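Local coordinates for putative type VI secretion protein (Escherichia coli, PDB 6SKI) that probably hydrolyses phospholipids as a toxic effector that the type VI secretion system loads onto its VgrG spike, at residues L304-A309 / N418-V423; H103-L108 / V423-A428. All coordinates share one frame; numbering follows the deposited sequence.

Contact 1: residues L304-A309 / N418-V423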
loop_
_atom_site.group_PDB
_atom_site.type_symbol
_atom_site.label_atom_id
_atom_site.label_comp_id
_atom_site.label_asym_id
_atom_site.label_seq_id
_atom_site.Cartn_x
_atom_site.Cartn_y
_atom_site.Cartn_z
ATOM N N LEU A 304 -5.482 16.022 -0.805
ATOM C CA LEU A 304 -6.903 16.097 -1.106
ATOM C C LEU A 304 -7.660 15.125 -0.218
ATOM O O LEU A 304 -7.414 13.919 -0.260
ATOM C CB LEU A 304 -7.171 15.780 -2.575
ATOM C CG LEU A 304 -8.633 15.848 -3.003
ATOM C CD1 LEU A 304 -9.162 17.253 -2.870
ATOM C CD2 LEU A 304 -8.779 15.359 -4.422
ATOM N N ALA A 305 -8.581 15.652 0.578
ATOM C CA ALA A 305 -9.493 14.822 1.344
ATOM C C ALA A 305 -10.717 14.538 0.489
ATOM O O ALA A 305 -11.399 15.465 0.043
ATOM C CB ALA A 305 -9.895 15.513 2.646
ATOM N N LEU A 306 -10.992 13.258 0.258
ATOM C CA LEU A 306 -12.049 12.871 -0.654
ATOM C C LEU A 306 -13.031 11.954 0.058
ATOM O O LEU A 306 -12.619 11.084 0.834
ATOM C CB LEU A 306 -11.469 12.165 -1.885
ATOM C CG LEU A 306 -11.995 12.587 -3.255
ATOM C CD1 LEU A 306 -12.133 14.091 -3.328
ATOM C CD2 LEU A 306 -11.063 12.091 -4.341
ATOM N N PRO A 307 -14.330 12.129 -0.173
ATOM C CA PRO A 307 -15.323 11.301 0.517
ATOM C C PRO A 307 -15.145 9.827 0.189
ATOM O O PRO A 307 -14.953 9.449 -0.967
ATOM C CB PRO A 307 -16.654 11.845 -0.014
ATOM C CG PRO A 307 -16.285 12.444 -1.328
ATOM C CD PRO A 307 -14.988 13.119 -1.037
ATOM N N GLY A 308 -15.198 9.003 1.216
ATOM C CA GLY A 308 -15.060 7.571 1.041
ATOM C C GLY A 308 -14.309 6.960 2.201
ATOM O O GLY A 308 -13.793 7.646 3.077
ATOM N N ALA A 309 -14.251 5.641 2.186
ATOM C CA ALA A 309 -13.529 4.882 3.185
ATOM C C ALA A 309 -12.090 4.680 2.713
ATOM O O ALA A 309 -11.642 5.307 1.749
ATOM C CB ALA A 309 -14.253 3.559 3.451
ATOM N N ASN A 418 -12.495 4.437 -8.699
ATOM C CA ASN A 418 -12.142 4.859 -10.047
ATOM C C ASN A 418 -12.033 6.376 -10.126
ATOM O O ASN A 418 -11.163 6.909 -10.824
ATOM C CB ASN A 418 -13.176 4.338 -11.039
ATOM C CG ASN A 418 -13.206 2.830 -11.103
ATOM O OD1 ASN A 418 -12.215 2.167 -10.809
ATOM N ND2 ASN A 418 -14.350 2.278 -11.479
ATOM N N VAL A 419 -12.895 7.087 -9.399
ATOM C CA VAL A 419 -12.776 8.537 -9.312
ATOM C C VAL A 419 -11.469 8.918 -8.634
ATOM O O VAL A 419 -10.752 9.818 -9.090
ATOM C CB VAL A 419 -13.988 9.123 -8.567
ATOM C CG1 VAL A 419 -13.849 10.624 -8.417
ATOM C CG2 VAL A 419 -15.275 8.769 -9.282
ATOM N N CYS A 420 -11.133 8.236 -7.538
ATOM C CA CYS A 420 -9.869 8.520 -6.866
ATOM C C CYS A 420 -8.679 8.181 -7.756
ATOM O O CYS A 420 -7.665 8.891 -7.743
ATOM C CB CYS A 420 -9.807 7.745 -5.555
ATOM S SG CYS A 420 -11.095 8.233 -4.400
ATOM N N LEU A 421 -8.802 7.114 -8.546
ATOM C CA LEU A 421 -7.796 6.781 -9.543
ATOM C C LEU A 421 -7.607 7.915 -10.534
ATOM O O LEU A 421 -6.479 8.266 -10.879
ATOM C CB LEU A 421 -8.209 5.511 -10.278
ATOM C CG LEU A 421 -7.196 4.932 -11.254
ATOM C CD1 LEU A 421 -5.918 4.549 -10.544
ATOM C CD2 LEU A 421 -7.802 3.754 -11.960
ATOM N N ARG A 422 -8.707 8.480 -11.024
ATOM C CA ARG A 422 -8.607 9.548 -12.011
ATOM C C ARG A 422 -8.000 10.805 -11.406
ATOM O O ARG A 422 -7.260 11.531 -12.078
ATOM C CB ARG A 422 -9.978 9.827 -12.616
ATOM C CG ARG A 422 -10.405 8.731 -13.557
ATOM C CD ARG A 422 -11.891 8.679 -13.760
ATOM N NE ARG A 422 -12.286 7.375 -14.277
ATOM C CZ ARG A 422 -12.470 7.111 -15.563
ATOM N NH1 ARG A 422 -12.290 8.061 -16.468
ATOM N NH2 ARG A 422 -12.827 5.898 -15.946
ATOM N N VAL A 423 -8.282 11.069 -10.131
ATOM C CA VAL A 423 -7.650 12.209 -9.472
ATOM C C VAL A 423 -6.144 11.998 -9.352
ATOM O O VAL A 423 -5.349 12.908 -9.633
ATOM C CB VAL A 423 -8.296 12.465 -8.101
ATOM C CG1 VAL A 423 -7.697 13.699 -7.468
ATOM C CG2 VAL A 423 -9.787 12.637 -8.251
#

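Contact 2: residues H103-L108 / V423-A428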
loop_
_atom_site.group_PDB
_atom_site.type_symbol
_atom_site.label_atom_id
_atom_site.label_comp_id
_atom_site.label_asym_id
_atom_site.label_seq_id
_atom_site.Cartn_x
_atom_site.Cartn_y
_atom_site.Cartn_z
ATOM N N HIS A 103 -2.739 -1.158 -8.385
ATOM C CA HIS A 103 -2.792 -2.107 -9.491
ATOM C C HIS A 103 -3.128 -1.407 -10.801
ATOM O O HIS A 103 -2.484 -1.637 -11.829
ATOM C CB HIS A 103 -3.822 -3.193 -9.189
ATOM C CG HIS A 103 -3.980 -4.196 -10.286
ATOM N ND1 HIS A 103 -4.949 -4.085 -11.259
ATOM C CD2 HIS A 103 -3.306 -5.338 -10.556
ATOM C CE1 HIS A 103 -4.855 -5.106 -12.089
ATOM N NE2 HIS A 103 -3.868 -5.883 -11.684
ATOM N N TRP A 104 -4.134 -0.536 -10.778
ATOM C CA TRP A 104 -4.565 0.135 -11.998
ATOM C C TRP A 104 -3.546 1.169 -12.449
ATOM O O TRP A 104 -3.346 1.363 -13.651
ATOM C CB TRP A 104 -5.930 0.776 -11.778
ATOM C CG TRP A 104 -7.000 -0.220 -11.512
ATOM C CD1 TRP A 104 -7.791 -0.292 -10.412
ATOM C CD2 TRP A 104 -7.396 -1.299 -12.363
ATOM N NE1 TRP A 104 -8.657 -1.348 -10.518
ATOM C CE2 TRP A 104 -8.434 -1.983 -11.711
ATOM C CE3 TRP A 104 -6.974 -1.751 -13.616
ATOM C CZ2 TRP A 104 -9.057 -3.094 -12.265
ATOM C CZ3 TRP A 104 -7.592 -2.852 -14.163
ATOM C CH2 TRP A 104 -8.622 -3.513 -13.489
ATOM N N LEU A 105 -2.901 1.850 -11.503
ATOM C CA LEU A 105 -1.832 2.772 -11.865
ATOM C C LEU A 105 -0.661 2.027 -12.487
ATOM O O LEU A 105 -0.033 2.524 -13.429
ATOM C CB LEU A 105 -1.377 3.551 -10.636
ATOM C CG LEU A 105 -2.241 4.729 -10.200
ATOM C CD1 LEU A 105 -1.770 5.232 -8.858
ATOM C CD2 LEU A 105 -2.226 5.840 -11.221
ATOM N N ASN A 106 -0.345 0.840 -11.971
ATOM C CA ASN A 106 0.698 0.015 -12.568
ATOM C C ASN A 106 0.317 -0.406 -13.980
ATOM O O ASN A 106 1.132 -0.330 -14.905
ATOM C CB ASN A 106 0.961 -1.203 -11.683
ATOM C CG ASN A 106 2.197 -1.965 -12.092
ATOM O OD1 ASN A 106 3.319 -1.542 -11.829
ATOM N ND2 ASN A 106 1.998 -3.105 -12.737
ATOM N N ILE A 107 -0.924 -0.858 -14.164
ATOM C CA ILE A 107 -1.384 -1.263 -15.491
ATOM C C ILE A 107 -1.377 -0.085 -16.454
ATOM O O ILE A 107 -1.120 -0.253 -17.652
ATOM C CB ILE A 107 -2.784 -1.904 -15.394
ATOM C CG1 ILE A 107 -2.742 -3.188 -14.564
ATOM C CG2 ILE A 107 -3.348 -2.184 -16.772
ATOM C CD1 ILE A 107 -1.508 -4.027 -14.782
ATOM N N LEU A 108 -1.618 1.125 -15.952
ATOM C CA LEU A 108 -1.740 2.301 -16.800
ATOM C C LEU A 108 -0.450 3.093 -16.918
ATOM O O LEU A 108 -0.321 3.894 -17.849
ATOM C CB LEU A 108 -2.839 3.226 -16.269
ATOM C CG LEU A 108 -4.278 2.796 -16.525
ATOM C CD1 LEU A 108 -5.227 3.724 -15.800
ATOM C CD2 LEU A 108 -4.564 2.790 -18.008
ATOM N N VAL A 423 -8.282 11.069 -10.131
ATOM C CA VAL A 423 -7.650 12.209 -9.472
ATOM C C VAL A 423 -6.144 11.998 -9.352
ATOM O O VAL A 423 -5.349 12.908 -9.633
ATOM C CB VAL A 423 -8.296 12.465 -8.101
ATOM C CG1 VAL A 423 -7.697 13.699 -7.468
ATOM C CG2 VAL A 423 -9.787 12.637 -8.251
ATOM N N MET A 424 -5.723 10.799 -8.944
ATOM C CA MET A 424 -4.290 10.526 -8.867
ATOM C C MET A 424 -3.640 10.554 -10.245
ATOM O O MET A 424 -2.491 10.987 -10.384
ATOM C CB MET A 424 -4.033 9.190 -8.176
ATOM C CG MET A 424 -2.573 8.966 -7.809
ATOM S SD MET A 424 -1.874 10.174 -6.670
ATOM C CE MET A 424 -2.769 9.806 -5.175
ATOM N N LEU A 425 -4.355 10.099 -11.272
ATOM C CA LEU A 425 -3.826 10.163 -12.629
ATOM C C LEU A 425 -3.627 11.603 -13.065
ATOM O O LEU A 425 -2.622 11.930 -13.700
ATOM C CB LEU A 425 -4.763 9.444 -13.598
ATOM C CG LEU A 425 -4.800 7.920 -13.591
ATOM C CD1 LEU A 425 -6.072 7.429 -14.248
ATOM C CD2 LEU A 425 -3.595 7.365 -14.301
ATOM N N ASP A 426 -4.576 12.477 -12.731
ATOM C CA ASP A 426 -4.431 13.887 -13.073
ATOM C C ASP A 426 -3.235 14.500 -12.361
ATOM O O ASP A 426 -2.451 15.237 -12.971
ATOM C CB ASP A 426 -5.713 14.638 -12.721
ATOM C CG ASP A 426 -5.712 16.060 -13.231
ATOM O OD1 ASP A 426 -5.209 16.292 -14.348
ATOM O OD2 ASP A 426 -6.216 16.948 -12.514
ATOM N N ALA A 427 -3.065 14.187 -11.075
ATOM C CA ALA A 427 -1.928 14.721 -10.332
ATOM C C ALA A 427 -0.609 14.247 -10.927
ATOM O O ALA A 427 0.316 15.043 -11.141
ATOM C CB ALA A 427 -2.029 14.314 -8.865
ATOM N N ALA A 428 -0.507 12.948 -11.212
ATOM C CA ALA A 428 0.733 12.406 -11.750
ATOM C C ALA A 428 1.025 12.964 -13.136
ATOM O O ALA A 428 2.172 13.299 -13.446
ATOM C CB ALA A 428 0.665 10.883 -11.781
#

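Contact 1: residues L304-A309 / N418-V423
Helix-on-sheet packing of a purely apolar kind joins residues 304-309 to 418-423, where the edge strand 303-306 of the central sheet lies against helix 416-431. Strand and helix run nearly antiparallel, at 167° between their directions, with the axes of the short segments 11.2 Å apart. Leu304 and Leu306, two positions apart, point their CB atoms at the helix. Leu304 holds CG anti to its backbone N (chi1 -179°), which carries CD2 across the valine at about a right angle, 3.6 Å from Val423 CG1. The second leucine meets the same valine differently: Leu306 and Val423 reach toward each other tip to tip, with Leu306 CD2 4.1 Å from Val423 CG2. Each methyl of the valine thus serves one leucine. In the alpha/beta-hydrolase clan, to which the catalytic domain is assigned, helices pack in this way on a largely parallel sheet; strand 303-306 pairs in parallel with 278-284 through backbone bonds of Leu304 and Leu306 to Thr283. Leu306 CD2 also lies 3.9 Å from Cys420 SG, one helical turn before the valine, and so bridges two successive turns. On the neighbouring strand, Phe280 and Ile282 touch Val423 as well, while Gln461 of helix 452-466 reaches both leucines.

Contact 2: residues H103-L108 / V423-A428
Met424 is the first residue of its segment to meet helix 101-108: its CG stands 4.0 Å from Leu105 CD1, and the two side chains cross at about a right angle. The methionine starts toward the partner helix, then bends at both chi2 and chi3, so only the root of the chain touches Leu105 while the sulfur end leads off. Leu425 carries the rest of the interface, with one methyl for each leucine opposite. Its CD2 lies 3.7 Å from Leu105 CD2, the two chains sliding past each other in opposite directions; CD1 comes 4.1 Å from Leu108 CD1, this time crosswise. Both Leu105 and Leu425 leave their backbones obliquely, and with CG anti to the carbonyl carbon in each (chi1 -79° and -74°) their ends come nearer the partner helix. Leu105 therefore fits beside two consecutive residues, Met424 and Leu425, and Leu425 beside two residues one turn apart. Asp426 is turned from this interface and forms salt bridges with Lys463 and Arg466 of helix 452-466. The short helical segments cross at -46°, with their axes 11.4 Å apart. Met424, Ala427 and Ala428 rest on Phe240 of strand 237-243 in the central sheet, while helix 452-466 packs along another side of helix 416-431.

One helix, 416-431, serves both contacts, first against the edge strand and then against helix 101-108, with their centres 12 Å apart. Val423 belongs to both segments but, of the two contacts, its side chain takes part in contact 1 alone. Leu421 makes the direct connection: within the 418-423 segment it faces helix 101-108, its CD2 3.5 Å from Trp104 CB and its CD1 3.7 Å from Leu105 CG, so Leu105 is packed by both halves of the helix. The 304-309 segment leads directly to His310, which with Ser197 and Asp245 has the geometry of a Ser-His-Asp triad, consistent with a lipase. That segment of contact 1 thus ends next to the putative catalytic histidine, and Phe244, preceding Asp245, touches Leu105 and Met424 of contact 2.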